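Local coordinates for protein trehalose-6-phosphate phosphatase (Cryptococcus neoformans, PDB 5DX9) that belongs to the trehalose-phosphatase family of the HAD clan and holds a magnesium ion in a pocket at the strand ends of its Rossmann-like core, at residues L22-Y27 and R195-E200; D205-A210 and R221-I226; G84-A87 and F92-Q95; N49-L54 and G78-L83; D13-A18 and C55-N60. One frame throughout, in Å; residues are numbered along the deposited sequence.

Interaction 1 of 5, residues L22-Y27 and R195-E200; sequences LLLFNY and RRLMYE. Unlike the reference sequence in segment 22-27: N26 (reference Asp). With MG (magnesium ion), chain C; G6P (6-O-phosphono-alpha-D-glucopyranose), chain B.
L24 and L197 slide past each other in opposite directions, their methyl ends overlapping where L24 CD2 comes 3.6 Å from L197 CD1. The pair belongs to the Rossmann-like core of the HAD fold, in which helix 190-200 covers one face of the parallel part of the central sheet. Strand 22-25 and helix 195-200 run nearly antiparallel, at 166°, with the axes of these short segments 10.5 Å apart at closest approach, a separation consistent with a single interleaved layer of side chains. L22, two residues earlier and on the same face of the strand, meets the helix as well. Its CG lies anti to the backbone N (chi1 -166°), which brings CD2 against M198 CG at 4.1 Å; the leucine and the selenomethionine chain cross at about a right angle. The same methyl rests over L197 CB, so L22 bridges two consecutive helical residues. I207 of the adjoining strand also packs on both L22 and M198, while Y63 touches L24 and L197. Within the helix, R196 NE forms a salt bridge with E200 OE1, 2.7 Å, while its other nitrogens reach A245 O and Q95 OE1.

Beyond the packed leucines, the strand delivers N26, which is Asp in the reference sequence, to the magnesium site. D28 and D212 complete the protein ligands, with two waters and the phosphate oxygen O2P. N26 spreads its amide across ion and phosphate: OD1 lies 2.1 Å from magnesium, and ND2 donates to O3P of 6-O-phosphono-alpha-D-glucopyranose over 3.0 Å with an N-H...O angle of 153°.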
# COMPACT_ATOMS: atom_id res chain seq x y z
N LEU A 22 -7.51 12.63 -0.09
CA LEU A 22 -7.13 11.26 0.23
C LEU A 22 -5.62 11.09 0.09
O LEU A 22 -5.08 11.19 -1.01
CB LEU A 22 -7.88 10.27 -0.68
CG LEU A 22 -7.87 8.79 -0.28
CD1 LEU A 22 -8.40 8.61 1.13
CD2 LEU A 22 -8.69 7.98 -1.27
N LEU A 23 -4.94 10.86 1.21
CA LEU A 23 -3.49 10.77 1.20
C LEU A 23 -3.02 9.37 1.59
O LEU A 23 -3.17 8.95 2.74
CB LEU A 23 -2.88 11.81 2.15
CG LEU A 23 -3.29 13.27 1.90
CD1 LEU A 23 -2.58 14.21 2.88
CD2 LEU A 23 -3.03 13.67 0.46
N LEU A 24 -2.44 8.66 0.63
CA LEU A 24 -2.09 7.26 0.82
C LEU A 24 -0.59 7.02 0.71
O LEU A 24 0.02 7.28 -0.33
CB LEU A 24 -2.84 6.40 -0.21
CG LEU A 24 -4.34 6.67 -0.24
CD1 LEU A 24 -5.01 5.94 -1.40
CD2 LEU A 24 -4.98 6.28 1.09
N PHE A 25 -0.00 6.53 1.79
CA PHE A 25 1.44 6.30 1.85
C PHE A 25 1.81 4.84 2.11
O PHE A 25 1.39 4.25 3.11
CB PHE A 25 2.08 7.15 2.94
CG PHE A 25 1.91 8.63 2.74
CD1 PHE A 25 2.86 9.36 2.05
CD2 PHE A 25 0.81 9.29 3.27
CE1 PHE A 25 2.71 10.72 1.88
CE2 PHE A 25 0.66 10.65 3.09
CZ PHE A 25 1.61 11.36 2.40
N ASN A 26 2.61 4.27 1.21
CA ASN A 26 3.31 3.03 1.52
C ASN A 26 4.33 3.34 2.60
O ASN A 26 4.64 4.51 2.83
CB ASN A 26 3.98 2.45 0.27
CG ASN A 26 4.73 1.16 0.54
OD1 ASN A 26 5.96 1.11 0.48
ND2 ASN A 26 3.99 0.11 0.84
N TYR A 27 4.85 2.33 3.28
CA TYR A 27 5.83 2.61 4.32
C TYR A 27 7.27 2.34 3.90
O TYR A 27 8.02 3.27 3.62
CB TYR A 27 5.55 1.84 5.60
CG TYR A 27 6.50 2.28 6.69
CD1 TYR A 27 6.46 3.58 7.17
CD2 TYR A 27 7.45 1.41 7.22
CE1 TYR A 27 7.33 4.01 8.15
CE2 TYR A 27 8.33 1.83 8.21
CZ TYR A 27 8.26 3.13 8.67
OH TYR A 27 9.11 3.58 9.64
N ARG A 195 -9.45 1.22 -3.35
CA ARG A 195 -10.79 1.31 -3.93
C ARG A 195 -11.85 1.38 -2.84
O ARG A 195 -12.81 2.14 -2.95
CB ARG A 195 -11.05 0.11 -4.85
CG ARG A 195 -10.03 0.01 -5.97
CD ARG A 195 -10.69 -0.31 -7.29
NE ARG A 195 -10.98 -1.73 -7.43
CZ ARG A 195 -10.10 -2.62 -7.88
NH1 ARG A 195 -8.88 -2.23 -8.23
NH2 ARG A 195 -10.44 -3.90 -7.99
N ARG A 196 -11.67 0.59 -1.79
CA ARG A 196 -12.52 0.69 -0.61
C ARG A 196 -12.52 2.11 -0.08
O ARG A 196 -13.58 2.67 0.23
CB ARG A 196 -12.05 -0.28 0.48
CG ARG A 196 -12.68 -0.03 1.84
CD ARG A 196 -11.81 -0.58 2.95
NE ARG A 196 -12.34 -0.25 4.27
CZ ARG A 196 -13.08 -1.07 5.00
NH1 ARG A 196 -13.38 -2.28 4.55
NH2 ARG A 196 -13.52 -0.68 6.19
N LEU A 197 -11.34 2.71 0.02
CA LEU A 197 -11.20 4.07 0.52
C LEU A 197 -11.86 5.09 -0.40
O LEU A 197 -12.45 6.06 0.08
CB LEU A 197 -9.73 4.42 0.72
CG LEU A 197 -8.98 3.57 1.76
CD1 LEU A 197 -7.69 4.25 2.16
CD2 LEU A 197 -9.87 3.33 2.96
N MSE A 198 -11.75 4.89 -1.71
CA MSE A 198 -12.41 5.79 -2.65
C MSE A 198 -13.93 5.68 -2.54
O MSE A 198 -14.63 6.69 -2.58
CB MSE A 198 -11.95 5.51 -4.09
CG MSE A 198 -10.60 6.12 -4.43
SE MSE A 198 -10.01 5.81 -6.28
CE MSE A 198 -10.00 3.86 -6.28
N TYR A 199 -14.43 4.46 -2.40
CA TYR A 199 -15.86 4.25 -2.25
C TYR A 199 -16.38 4.91 -0.97
O TYR A 199 -17.47 5.47 -0.96
CB TYR A 199 -16.20 2.75 -2.23
CG TYR A 199 -17.68 2.48 -2.05
CD1 TYR A 199 -18.53 2.41 -3.15
CD2 TYR A 199 -18.23 2.30 -0.79
CE1 TYR A 199 -19.88 2.17 -2.99
CE2 TYR A 199 -19.58 2.06 -0.62
CZ TYR A 199 -20.40 2.00 -1.73
OH TYR A 199 -21.75 1.76 -1.58
N GLU A 200 -15.58 4.85 0.09
CA GLU A 200 -15.94 5.45 1.36
C GLU A 200 -15.97 6.97 1.30
O GLU A 200 -16.73 7.61 2.03
CB GLU A 200 -14.98 5.02 2.46
CG GLU A 200 -15.07 3.57 2.88
CD GLU A 200 -14.09 3.24 4.00
OE1 GLU A 200 -13.86 2.04 4.26
OE2 GLU A 200 -13.56 4.19 4.61
MG MG C . 7.28 -0.47 0.17
C1 G6P B . 9.29 -5.26 4.70
C2 G6P B . 8.59 -6.20 5.67
C3 G6P B . 8.01 -7.40 4.96
C4 G6P B . 7.01 -6.95 3.91
C5 G6P B . 7.47 -5.77 3.04
C6 G6P B . 6.29 -4.86 2.65
O1 G6P B . 10.49 -5.81 4.16
O2 G6P B . 9.53 -6.62 6.67
O3 G6P B . 7.29 -8.23 5.88
O4 G6P B . 6.75 -8.13 3.12
O5 G6P B . 8.41 -4.87 3.65
O6 G6P B . 6.43 -3.54 3.24
P G6P B . 5.75 -2.23 2.57
O1P G6P B . 5.33 -1.11 3.64
O2P G6P B . 6.72 -1.62 1.63
O3P G6P B . 4.45 -2.74 1.76
O HOH W 1 9.05 -1.46 -0.33
O HOH W 2 5.81 -1.36 -0.94

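Interaction 2 of 5, residues D205-A210 and R221-I226; sequences DLIFCA and RALRTI
L223 has CG set beside its own backbone N (chi1 -75°) and an extended second torsion (chi2 178°), which points its forked end at I207 and C209 of the strand. This is helix-on-sheet packing in a Rossmann-like fold: strand 206-211 leads into helix 217-225, which then folds back over the sheet. Each prong of the fork has its own seat. CD2 lies 3.7 Å from I207 CG2, the branch anti to the backbone N of I207, and 4.0 Å from I207 CD1, so it sits between the two arms of the isoleucine. CD1 turns to the cysteine and approaches C209 CB to 3.4 Å, closer than carbon atoms usually pack, which marks this as the tight point of the contact. I207 and C209 are two residues apart on the strand and present their side chains to the same face; F208 between them points to the other, where it meets F298 and F11. V194 of helix 190-200 and V270 of strand 270-275 also touch L223, so the leucine is buried from several directions. Within 221-226, R221 O accepts from R224 N, T225 N and the hydroxyl T225 OG1, the last at 3.2 Å and from above the carbonyl plane.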
# COMPACT_ATOMS: atom_id res chain seq x y z
N ASP A 205 -11.36 15.09 -3.83
CA ASP A 205 -11.05 15.80 -5.07
C ASP A 205 -9.54 15.93 -5.27
O ASP A 205 -9.09 16.55 -6.23
CB ASP A 205 -11.71 17.18 -5.08
CG ASP A 205 -11.37 18.01 -3.87
OD1 ASP A 205 -10.87 17.43 -2.88
OD2 ASP A 205 -11.60 19.24 -3.89
N LEU A 206 -8.77 15.34 -4.37
CA LEU A 206 -7.33 15.23 -4.54
C LEU A 206 -6.85 13.92 -3.94
O LEU A 206 -7.05 13.66 -2.76
CB LEU A 206 -6.59 16.40 -3.90
CG LEU A 206 -5.07 16.39 -4.08
CD1 LEU A 206 -4.70 16.78 -5.51
CD2 LEU A 206 -4.39 17.31 -3.09
N ILE A 207 -6.22 13.08 -4.77
CA ILE A 207 -5.66 11.83 -4.28
C ILE A 207 -4.15 11.79 -4.46
O ILE A 207 -3.64 12.00 -5.56
CB ILE A 207 -6.28 10.61 -4.99
CG1 ILE A 207 -7.77 10.50 -4.67
CG2 ILE A 207 -5.57 9.33 -4.56
CD1 ILE A 207 -8.45 9.31 -5.31
N PHE A 208 -3.44 11.53 -3.36
CA PHE A 208 -2.02 11.26 -3.44
C PHE A 208 -1.75 9.83 -2.99
O PHE A 208 -2.29 9.38 -1.98
CB PHE A 208 -1.21 12.24 -2.59
CG PHE A 208 0.27 12.00 -2.64
CD1 PHE A 208 1.04 12.57 -3.64
CD2 PHE A 208 0.89 11.19 -1.70
CE1 PHE A 208 2.40 12.34 -3.70
CE2 PHE A 208 2.25 10.95 -1.76
CZ PHE A 208 3.00 11.53 -2.76
N CYS A 209 -0.93 9.12 -3.75
CA CYS A 209 -0.58 7.73 -3.44
C CYS A 209 0.86 7.47 -3.83
O CYS A 209 1.25 7.72 -4.97
CB CYS A 209 -1.52 6.76 -4.16
SG CYS A 209 -1.22 4.99 -3.83
N ALA A 210 1.66 6.98 -2.89
CA ALA A 210 3.06 6.70 -3.15
C ALA A 210 3.45 5.28 -2.73
O ALA A 210 2.94 4.75 -1.74
CB ALA A 210 3.94 7.71 -2.44
N ARG A 221 -2.73 1.15 -10.42
CA ARG A 221 -3.71 0.65 -11.37
C ARG A 221 -5.12 1.01 -10.95
O ARG A 221 -5.93 1.43 -11.78
CB ARG A 221 -3.59 -0.86 -11.55
CG ARG A 221 -4.63 -1.44 -12.52
CD ARG A 221 -4.22 -2.79 -13.07
NE ARG A 221 -3.94 -3.74 -12.00
CZ ARG A 221 -2.76 -4.29 -11.77
NH1 ARG A 221 -1.72 -4.00 -12.53
NH2 ARG A 221 -2.61 -5.14 -10.76
N ALA A 222 -5.42 0.83 -9.67
CA ALA A 222 -6.75 1.14 -9.15
C ALA A 222 -7.05 2.63 -9.34
O ALA A 222 -8.19 3.01 -9.59
CB ALA A 222 -6.86 0.74 -7.69
N LEU A 223 -6.02 3.46 -9.22
CA LEU A 223 -6.18 4.90 -9.36
C LEU A 223 -6.37 5.32 -10.81
O LEU A 223 -6.65 6.49 -11.09
CB LEU A 223 -4.97 5.63 -8.78
CG LEU A 223 -4.92 5.68 -7.26
CD1 LEU A 223 -3.66 6.39 -6.78
CD2 LEU A 223 -6.17 6.35 -6.72
N ARG A 224 -6.23 4.37 -11.73
CA ARG A 224 -6.45 4.63 -13.15
C ARG A 224 -7.78 4.05 -13.64
O ARG A 224 -8.52 4.72 -14.35
CB ARG A 224 -5.30 4.06 -13.97
CG ARG A 224 -4.02 4.87 -13.88
CD ARG A 224 -2.82 4.04 -14.28
NE ARG A 224 -2.99 3.43 -15.59
CZ ARG A 224 -2.46 3.90 -16.71
NH1 ARG A 224 -1.70 4.99 -16.68
NH2 ARG A 224 -2.67 3.28 -17.86
N THR A 225 -8.07 2.81 -13.24
CA THR A 225 -9.20 2.08 -13.80
C THR A 225 -10.56 2.54 -13.27
O THR A 225 -11.59 2.00 -13.66
CB THR A 225 -9.07 0.57 -13.55
OG1 THR A 225 -8.94 0.32 -12.14
CG2 THR A 225 -7.85 0.01 -14.27
N ILE A 226 -10.57 3.52 -12.37
CA ILE A 226 -11.83 4.14 -11.98
C ILE A 226 -12.35 5.00 -13.13
O ILE A 226 -13.54 5.28 -13.23
CB ILE A 226 -11.70 5.02 -10.73
CG1 ILE A 226 -10.57 6.03 -10.89
CG2 ILE A 226 -11.50 4.15 -9.50
CD1 ILE A 226 -10.51 7.06 -9.78

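Interaction 3 of 5, residues G84-A87 and F92-Q95; sequences GLSA and FVKQ
F92 and A87 face each other as a hydrogen-bonded pair, and the flat groups that matter most are their peptide carbonyls, with A87 O also approaching the F92 ring obliquely. F92 O is gripped twice: A87 N reaches it over 3.0 Å from above the carbonyl plane, 43° out, while S86 OG donates over 3.1 Å at a tilt of only 18°. The hydroxyl gets there because it stands anti to the backbone N of S86. The return bond, F92 N to A87 O, is longer at 3.2 Å. Two pairs further on, L85 and K94 exchange two bonds, with K94 N to L85 O short at 2.6 Å and nearly straight at 170°, and L85 N to K94 O at 2.8 Å. S86 and V93 form the non-hydrogen-bonded pair between. This is an antiparallel beta hairpin. S86 and V93 occupy one face, where both touch I193 of helix 190-200; L85, A87, F92 and K94 occupy the other. There the K94 chain runs out extended to a salt bridge with E74 of helix 70-77. Strand 84-87 lies parallel to strand 60-65, while strand 92-94 has strand 102-103 along its outer side.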
# COMPACT_ATOMS: atom_id res chain seq x y z
N GLY A 84 -5.22 6.17 9.57
CA GLY A 84 -5.68 4.84 9.21
C GLY A 84 -4.50 3.95 8.90
O GLY A 84 -3.43 4.43 8.53
N LEU A 85 -4.67 2.64 9.06
CA LEU A 85 -3.59 1.70 8.81
C LEU A 85 -4.08 0.44 8.11
O LEU A 85 -5.03 -0.20 8.55
CB LEU A 85 -2.90 1.33 10.13
CG LEU A 85 -2.22 2.47 10.89
CD1 LEU A 85 -1.67 1.97 12.22
CD2 LEU A 85 -1.10 3.09 10.06
N SER A 86 -3.42 0.09 7.01
CA SER A 86 -3.72 -1.14 6.30
C SER A 86 -2.48 -2.04 6.32
O SER A 86 -1.39 -1.61 5.94
CB SER A 86 -4.16 -0.86 4.86
OG SER A 86 -4.63 -2.04 4.23
N ALA A 87 -2.65 -3.27 6.78
CA ALA A 87 -1.51 -4.15 7.01
C ALA A 87 -1.59 -5.42 6.17
O ALA A 87 -2.67 -5.87 5.80
CB ALA A 87 -1.41 -4.51 8.48
N PHE A 92 -5.77 -6.59 6.26
CA PHE A 92 -6.26 -5.95 7.48
C PHE A 92 -6.38 -4.44 7.29
O PHE A 92 -5.59 -3.83 6.56
CB PHE A 92 -5.33 -6.24 8.65
CG PHE A 92 -5.27 -7.69 9.03
CD1 PHE A 92 -6.37 -8.31 9.62
CD2 PHE A 92 -4.13 -8.44 8.80
CE1 PHE A 92 -6.32 -9.64 9.96
CE2 PHE A 92 -4.08 -9.78 9.14
CZ PHE A 92 -5.18 -10.38 9.73
N VAL A 93 -7.37 -3.85 7.94
CA VAL A 93 -7.63 -2.42 7.83
C VAL A 93 -8.08 -1.82 9.16
O VAL A 93 -9.14 -2.17 9.68
CB VAL A 93 -8.71 -2.13 6.76
CG1 VAL A 93 -8.82 -0.64 6.51
CG2 VAL A 93 -8.40 -2.87 5.48
N LYS A 94 -7.27 -0.92 9.71
CA LYS A 94 -7.66 -0.18 10.91
C LYS A 94 -7.95 1.28 10.58
O LYS A 94 -7.03 2.08 10.43
CB LYS A 94 -6.58 -0.26 11.98
CG LYS A 94 -6.86 0.63 13.17
CD LYS A 94 -5.58 1.03 13.89
CE LYS A 94 -5.84 2.17 14.86
NZ LYS A 94 -4.59 2.66 15.50
N GLN A 95 -9.24 1.62 10.47
CA GLN A 95 -9.66 2.99 10.20
C GLN A 95 -9.16 3.95 11.28
O GLN A 95 -8.81 3.52 12.38
CB GLN A 95 -11.18 3.06 10.09
CG GLN A 95 -11.78 2.09 9.10
CD GLN A 95 -13.29 2.19 9.04
OE1 GLN A 95 -13.92 1.59 8.17
NE2 GLN A 95 -13.87 2.95 9.96

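Interaction 4 of 5, residues N49-L54 and G78-L83; sequences NAIAAL and GHLDRL
L80 pushes its forked tip onto the surface of helix 45-56 at A52, the small residue that gives it a seat. One prong, CD1, drops against the helix backbone, 3.7 Å from A52 CA and 3.9 Å from A52 N. The other, CD2, rides beside the lone methyl, 3.9 Å from A52 CB, so the fork straddles the alanine. I51 supplies the neighbouring bump. Its CG2 branch, anti to the backbone N, lies 4.1 Å from L80 CD1 and 4.2 Å from L83 CD2, entering the notch between the two leucines, and the I51 side chain crosses that of L80 at about a right angle.

The notch owes its form to a type I beta turn from L80 to L83, closed by L83 N to L80 O at 3.2 Å, which lets both leucines face the helix while D81 and R82 lie exposed at the turn. Helix 45-56 is the crossover of a beta-alpha-beta unit joining the parallel neighbours 21-25 and 60-65, and the 78-83 loop runs from helix 70-77 into strand 84-87, the next strand of that sheet. On the loop side, the H79 ring has L80 CG over one face, 3.8 Å above the plane and offset toward the rim. The inner end of the contact is deeper: W77 of helix 70-77 touches both I51 and L83, and L83 also packs on C55, one turn further along helix 45-56.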
# COMPACT_ATOMS: atom_id res chain seq x y z
N ASN A 49 6.53 13.78 12.32
CA ASN A 49 5.91 15.09 12.42
C ASN A 49 5.05 15.43 11.20
O ASN A 49 3.95 15.95 11.33
CB ASN A 49 6.97 16.17 12.61
CG ASN A 49 7.67 16.07 13.95
OD1 ASN A 49 7.20 15.39 14.87
ND2 ASN A 49 8.80 16.75 14.08
N ALA A 50 5.57 15.11 10.01
CA ALA A 50 4.89 15.42 8.76
C ALA A 50 3.54 14.71 8.67
O ALA A 50 2.51 15.35 8.44
CB ALA A 50 5.76 15.04 7.58
N ILE A 51 3.55 13.40 8.87
CA ILE A 51 2.33 12.60 8.82
C ILE A 51 1.34 13.06 9.88
O ILE A 51 0.13 13.05 9.66
CB ILE A 51 2.62 11.10 9.03
CG1 ILE A 51 3.63 10.59 8.00
CG2 ILE A 51 1.34 10.29 8.96
CD1 ILE A 51 3.11 10.59 6.57
N ALA A 52 1.86 13.45 11.04
CA ALA A 52 1.03 13.94 12.13
C ALA A 52 0.25 15.18 11.71
O ALA A 52 -0.98 15.23 11.86
CB ALA A 52 1.88 14.24 13.35
N ALA A 53 0.95 16.16 11.17
CA ALA A 53 0.34 17.40 10.70
C ALA A 53 -0.73 17.12 9.64
O ALA A 53 -1.78 17.77 9.62
CB ALA A 53 1.39 18.34 10.14
N LEU A 54 -0.46 16.16 8.77
CA LEU A 54 -1.40 15.78 7.72
C LEU A 54 -2.67 15.19 8.32
O LEU A 54 -3.77 15.42 7.82
CB LEU A 54 -0.77 14.77 6.76
CG LEU A 54 0.43 15.22 5.93
CD1 LEU A 54 0.84 14.12 4.96
CD2 LEU A 54 0.12 16.50 5.18
N GLY A 78 0.56 3.90 15.85
CA GLY A 78 -0.68 3.77 16.60
C GLY A 78 -1.00 4.98 17.46
O GLY A 78 -2.14 5.15 17.90
N HIS A 79 0.00 5.81 17.70
CA HIS A 79 -0.16 6.99 18.55
C HIS A 79 -0.86 8.14 17.83
O HIS A 79 -1.24 9.13 18.45
CB HIS A 79 1.20 7.46 19.06
CG HIS A 79 2.05 8.10 18.01
ND1 HIS A 79 2.71 7.37 17.04
CD2 HIS A 79 2.36 9.40 17.79
CE1 HIS A 79 3.39 8.20 16.26
NE2 HIS A 79 3.19 9.43 16.69
N LEU A 80 -1.02 8.02 16.51
CA LEU A 80 -1.76 9.02 15.74
C LEU A 80 -3.20 8.58 15.56
O LEU A 80 -3.49 7.66 14.80
CB LEU A 80 -1.10 9.28 14.39
CG LEU A 80 0.23 10.04 14.44
CD1 LEU A 80 0.75 10.33 13.04
CD2 LEU A 80 0.09 11.32 15.24
N ASP A 81 -4.10 9.26 16.27
CA ASP A 81 -5.49 8.84 16.35
C ASP A 81 -6.22 8.92 15.01
O ASP A 81 -7.18 8.19 14.80
CB ASP A 81 -6.23 9.69 17.38
CG ASP A 81 -7.67 9.26 17.56
OD1 ASP A 81 -7.91 8.04 17.72
OD2 ASP A 81 -8.57 10.12 17.54
N ARG A 82 -5.77 9.79 14.12
CA ARG A 82 -6.48 9.99 12.85
C ARG A 82 -5.84 9.23 11.69
O ARG A 82 -6.34 9.26 10.56
CB ARG A 82 -6.54 11.49 12.52
CG ARG A 82 -7.49 12.29 13.40
CD ARG A 82 -8.92 12.24 12.88
NE ARG A 82 -9.64 11.05 13.33
CZ ARG A 82 -10.66 10.51 12.68
NH1 ARG A 82 -11.08 11.04 11.53
NH2 ARG A 82 -11.26 9.43 13.16
N LEU A 83 -4.74 8.54 11.96
CA LEU A 83 -4.04 7.80 10.91
C LEU A 83 -4.60 6.40 10.72
O LEU A 83 -4.47 5.54 11.60
CB LEU A 83 -2.55 7.71 11.22
CG LEU A 83 -1.74 6.88 10.22
CD1 LEU A 83 -1.85 7.48 8.82
CD2 LEU A 83 -0.29 6.78 10.66

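Interaction 5 of 5, residues D13-A18 and C55-N60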
# COMPACT_ATOMS: atom_id res chain seq x y z
N ASP A 13 -0.41 23.53 -5.16
CA ASP A 13 -1.56 24.38 -5.44
C ASP A 13 -2.86 23.58 -5.42
O ASP A 13 -3.89 24.06 -4.94
CB ASP A 13 -1.38 25.10 -6.77
CG ASP A 13 -0.35 26.22 -6.70
OD1 ASP A 13 -0.35 26.96 -5.69
OD2 ASP A 13 0.47 26.35 -7.63
N ALA A 14 -2.81 22.36 -5.94
CA ALA A 14 -3.98 21.49 -5.92
C ALA A 14 -4.35 21.12 -4.49
O ALA A 14 -5.52 21.07 -4.13
CB ALA A 14 -3.74 20.24 -6.75
N TYR A 15 -3.32 20.89 -3.67
CA TYR A 15 -3.52 20.54 -2.27
C TYR A 15 -4.23 21.66 -1.52
O TYR A 15 -5.10 21.41 -0.68
CB TYR A 15 -2.18 20.22 -1.60
CG TYR A 15 -2.28 19.81 -0.15
CD1 TYR A 15 -2.23 18.47 0.21
CD2 TYR A 15 -2.40 20.75 0.86
CE1 TYR A 15 -2.31 18.08 1.54
CE2 TYR A 15 -2.48 20.38 2.19
CZ TYR A 15 -2.43 19.04 2.52
OH TYR A 15 -2.51 18.66 3.84
N LYS A 16 -3.86 22.90 -1.83
CA LYS A 16 -4.44 24.07 -1.19
C LYS A 16 -5.89 24.29 -1.60
O LYS A 16 -6.71 24.73 -0.80
CB LYS A 16 -3.60 25.31 -1.50
CG LYS A 16 -2.23 25.32 -0.83
CD LYS A 16 -1.20 26.08 -1.66
CE LYS A 16 -1.62 27.52 -1.88
NZ LYS A 16 -0.69 28.23 -2.81
N LYS A 17 -6.21 23.98 -2.85
CA LYS A 17 -7.55 24.19 -3.39
C LYS A 17 -8.56 23.11 -3.00
O LYS A 17 -9.77 23.32 -3.10
CB LYS A 17 -7.50 24.28 -4.92
CG LYS A 17 -6.99 25.60 -5.48
CD LYS A 17 -7.06 25.58 -7.00
CE LYS A 17 -6.53 26.87 -7.62
NZ LYS A 17 -6.43 26.76 -9.10
N ALA A 18 -8.06 21.96 -2.57
CA ALA A 18 -8.90 20.78 -2.36
C ALA A 18 -9.79 20.89 -1.12
O ALA A 18 -9.40 21.45 -0.10
CB ALA A 18 -8.03 19.53 -2.26
N CYS A 55 -2.51 14.44 9.41
CA CYS A 55 -3.65 13.85 10.10
C CYS A 55 -4.42 14.91 10.89
O CYS A 55 -5.64 14.82 11.04
CB CYS A 55 -3.19 12.73 11.04
SG CYS A 55 -2.53 11.27 10.19
N LYS A 56 -3.70 15.91 11.38
CA LYS A 56 -4.29 17.01 12.14
C LYS A 56 -5.34 17.77 11.32
O LYS A 56 -6.29 18.32 11.88
CB LYS A 56 -3.20 17.97 12.60
CG LYS A 56 -3.71 19.28 13.21
CD LYS A 56 -4.00 19.14 14.70
CE LYS A 56 -4.49 20.46 15.29
NZ LYS A 56 -3.49 21.56 15.15
N ASP A 57 -5.17 17.78 10.00
CA ASP A 57 -6.12 18.45 9.11
C ASP A 57 -7.35 17.58 8.89
O ASP A 57 -7.25 16.46 8.40
CB ASP A 57 -5.46 18.78 7.77
CG ASP A 57 -6.34 19.64 6.88
OD1 ASP A 57 -7.55 19.79 7.15
OD2 ASP A 57 -5.81 20.17 5.88
N PRO A 58 -8.53 18.10 9.27
CA PRO A 58 -9.81 17.42 9.05
C PRO A 58 -10.13 17.23 7.57
O PRO A 58 -10.96 16.40 7.22
CB PRO A 58 -10.83 18.36 9.71
CG PRO A 58 -10.02 19.17 10.69
CD PRO A 58 -8.69 19.35 10.04
N LYS A 59 -9.47 18.01 6.72
CA LYS A 59 -9.68 17.92 5.27
C LYS A 59 -9.04 16.65 4.71
O LYS A 59 -9.39 16.20 3.62
CB LYS A 59 -9.12 19.16 4.58
CG LYS A 59 -10.00 20.40 4.70
CD LYS A 59 -9.26 21.67 4.32
CE LYS A 59 -8.81 22.44 5.56
NZ LYS A 59 -8.14 23.73 5.22
N ASN A 60 -8.10 16.09 5.46
CA ASN A 60 -7.35 14.92 5.01
C ASN A 60 -7.88 13.59 5.54
O ASN A 60 -8.30 13.48 6.69
CB ASN A 60 -5.88 15.07 5.42
CG ASN A 60 -5.17 16.15 4.65
OD1 ASN A 60 -5.55 16.49 3.53
ND2 ASN A 60 -4.12 16.71 5.24
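Y15 sends its side chain from helix 8-17 to the turn that follows helix 45-56. From CB the chain sets out with CG anti to the backbone N (chi1 -178°), and the ring extends from the helix over L23 and L206, with L301 and I305 of helix 291-306 also against it. Further out, CE1 comes 4.1 Å from N60 OD1 and CZ lies 4.0 Å from N60 ND2; the ring and amide planes are 58° apart and the two side chains cross at about a right angle. At the tip, OH receives the N60 ND2 hydrogen at 2.9 Å in an almost straight bond (174°), lying within a few degrees of the amide plane. D57 OD2 is more distant, 4.2 Å from the same OH.

The receiving loop is itself ordered by a type I turn from D57 to N60 and by an Asx turn in which K59 N donates to D57 OD1 at 2.7 Å, from above the carboxylate plane. R21, at the start of the central strand, ties the parts together: it makes a salt bridge with D57 OD2, hydrogen-bonds N60 OD1 through NE and forms a cation-pi contact with the Y15 ring. N60 ND2 also donates to L54 O near the end of helix 45-56. Chemically, donation from R21 into OD1 and by ND2 into L54 O and Y15 OH fixes the amide orientation, while the nearby D57 carboxylate probably tempers the positive charge of R21.

From the N terminus, helix 8-17 opens interaction 5, strand 21-25 opens interaction 1 and helix 45-56 opens interaction 4. Interaction 5 closes first, at 55-60, so it crosses both interaction 1 and interaction 4; the latter closes at 78-83. Interaction 3 then forms as a short hairpin. Interactions 3 and 4 both fall wholly within the long excursion that interaction 1 ends at 195-200, and interaction 2 follows in series. Interactions 1 and 2 pack successive helices on one side of the central sheet, joined through backbone bonds of L22 and L24 with F208. R196 links interaction 1 to Q95 of the hairpin, while L54 and N60 connect interactions 4 and 5.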